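Side-chain contact in tRNA (guanine(9)-N1)-methyltransferase (Schizosaccharomyces pombe, PDB 4JWH), which methylates N1 of guanine at position 9 of cytoplasmic tRNA, using S-adenosyl-L-methionine as methyl donor: residues T201-D204 with I208-I211. Sequence-based numbering, arbitrary orientation.
Sequences TELD and IYII. With SAH (S-adenosyl-L-homocysteine), chain C.
In the SPOUT-type methyltransferase domain of Trm10, the loop that leads from strand 189-192 into strand 208-212 of the parallel sheet is tied to that second strand through L203, D204 and Y209. The phenol of Y209 reaches across to the loop and takes a hydrogen bond from the backbone: D204 N lies 2.8 Å from Y209 OH, near the plane of the ring, and the N-H points at the oxygen almost perfectly straight, at 175°. The D204 carboxylate leads away from strand 208-211, and its OD2 makes a long, weak ion pair with K207. L203 supplies the apolar half of the contact. With CG anti to its carbonyl carbon (chi1 -51°), its CD2 methyl sits over the centre of one face of the Y209 ring, 4.0 Å from the centroid and only 10° off the normal, a CH-pi contact. A branched leucine suits this place, because it also packs against L261, W264 and L265 of helix 254-267, bridging ring and helix. A tyrosine suits its own place because its ring offers L203 a flat face while its para hydroxyl carries an acceptor as far as the D204 amide. With an alanine in place of the tyrosine, the D204 amide would probably lose this acceptor and the L203 methyl the ring it rests on. On the same strand, I211 CG2 lies 3.6 Å from O2' of the bound S-adenosyl-L-homocysteine. The straight bond at the hydroxyl and the methyl over the face grip Y209 at two different parts of its side chain, consistent with a ring whose rotation is restrained.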
# COMPACT_ATOMS: atom_id res chain seq x y z
N THR A 201 9.24 -2.20 12.06
CA THR A 201 10.47 -2.94 12.04
C THR A 201 10.30 -4.36 11.52
O THR A 201 11.25 -4.98 11.10
CB THR A 201 11.13 -2.96 13.41
OG1 THR A 201 10.21 -3.52 14.34
CG2 THR A 201 11.49 -1.52 13.84
N GLU A 202 9.06 -4.84 11.54
CA GLU A 202 8.73 -6.15 11.02
C GLU A 202 7.27 -6.17 10.62
O GLU A 202 6.43 -5.57 11.31
CB GLU A 202 8.96 -7.20 12.10
CG GLU A 202 10.38 -7.76 12.13
CD GLU A 202 10.44 -9.00 12.98
OE1 GLU A 202 10.35 -8.84 14.22
OE2 GLU A 202 10.57 -10.11 12.41
N LEU A 203 6.95 -6.90 9.55
CA LEU A 203 5.55 -7.11 9.21
C LEU A 203 5.06 -8.37 9.88
O LEU A 203 5.62 -9.44 9.70
CB LEU A 203 5.32 -7.18 7.69
CG LEU A 203 5.93 -6.00 6.90
CD1 LEU A 203 5.87 -6.22 5.40
CD2 LEU A 203 5.25 -4.71 7.27
N ASP A 204 3.98 -8.21 10.63
CA ASP A 204 3.37 -9.25 11.46
C ASP A 204 2.41 -10.08 10.59
O ASP A 204 1.52 -9.52 9.96
CB ASP A 204 2.55 -8.49 12.49
CG ASP A 204 2.73 -8.97 13.87
OD1 ASP A 204 2.36 -10.14 14.15
OD2 ASP A 204 3.17 -8.15 14.72
N ILE A 208 -2.68 -6.04 9.46
CA ILE A 208 -3.29 -5.57 8.26
C ILE A 208 -2.71 -4.20 8.07
O ILE A 208 -2.89 -3.34 8.92
CB ILE A 208 -4.83 -5.56 8.39
CG1 ILE A 208 -5.35 -6.98 8.65
CG2 ILE A 208 -5.45 -4.94 7.16
CD1 ILE A 208 -6.81 -7.03 9.07
N TYR A 209 -1.96 -4.01 6.99
CA TYR A 209 -1.19 -2.75 6.79
C TYR A 209 -1.89 -1.90 5.78
O TYR A 209 -2.27 -2.41 4.75
CB TYR A 209 0.26 -3.06 6.36
CG TYR A 209 0.95 -3.77 7.49
CD1 TYR A 209 1.40 -3.05 8.60
CD2 TYR A 209 1.04 -5.16 7.52
CE1 TYR A 209 2.00 -3.70 9.69
CE2 TYR A 209 1.62 -5.82 8.60
CZ TYR A 209 2.08 -5.08 9.68
OH TYR A 209 2.66 -5.70 10.76
N ILE A 210 -2.10 -0.63 6.09
CA ILE A 210 -2.82 0.27 5.19
C ILE A 210 -1.85 1.23 4.51
O ILE A 210 -1.02 1.84 5.17
CB ILE A 210 -3.90 1.09 5.92
CG1 ILE A 210 -4.85 0.16 6.70
CG2 ILE A 210 -4.73 1.94 4.93
CD1 ILE A 210 -5.54 0.87 7.87
N ILE A 211 -1.99 1.37 3.19
CA ILE A 211 -1.31 2.43 2.41
C ILE A 211 -2.35 3.44 1.95
O ILE A 211 -3.40 3.05 1.40
CB ILE A 211 -0.57 1.83 1.18
CG1 ILE A 211 0.37 0.68 1.63
CG2 ILE A 211 0.18 2.94 0.42
CD1 ILE A 211 0.95 -0.16 0.50
N SAH C . 0.48 13.37 2.35
CA SAH C . 0.06 12.00 2.07
CB SAH C . 0.96 11.51 0.91
CG SAH C . 1.36 10.10 1.10
SD SAH C . 2.25 9.13 -0.05
C SAH C . -0.05 11.27 3.40
O SAH C . 0.17 10.11 3.59
OXT SAH C . -0.44 11.87 4.36
C5' SAH C . 1.19 7.75 -0.22
C4' SAH C . 1.23 6.68 0.87
O4' SAH C . 2.43 5.98 0.90
C3' SAH C . 0.99 7.14 2.31
O3' SAH C . -0.37 7.32 2.61
C2' SAH C . 1.63 6.07 3.13
O2' SAH C . 0.70 5.05 3.32
C1' SAH C . 2.75 5.65 2.22
N9 SAH C . 4.06 6.19 2.63
C8 SAH C . 4.82 6.98 1.93
N7 SAH C . 5.96 7.23 2.52
C5 SAH C . 5.96 6.55 3.62
C6 SAH C . 6.87 6.34 4.74
N6 SAH C . 8.03 6.94 4.78
N1 SAH C . 6.49 5.54 5.71
C2 SAH C . 5.32 4.92 5.68
N3 SAH C . 4.45 5.07 4.72
C4 SAH C . 4.70 5.85 3.67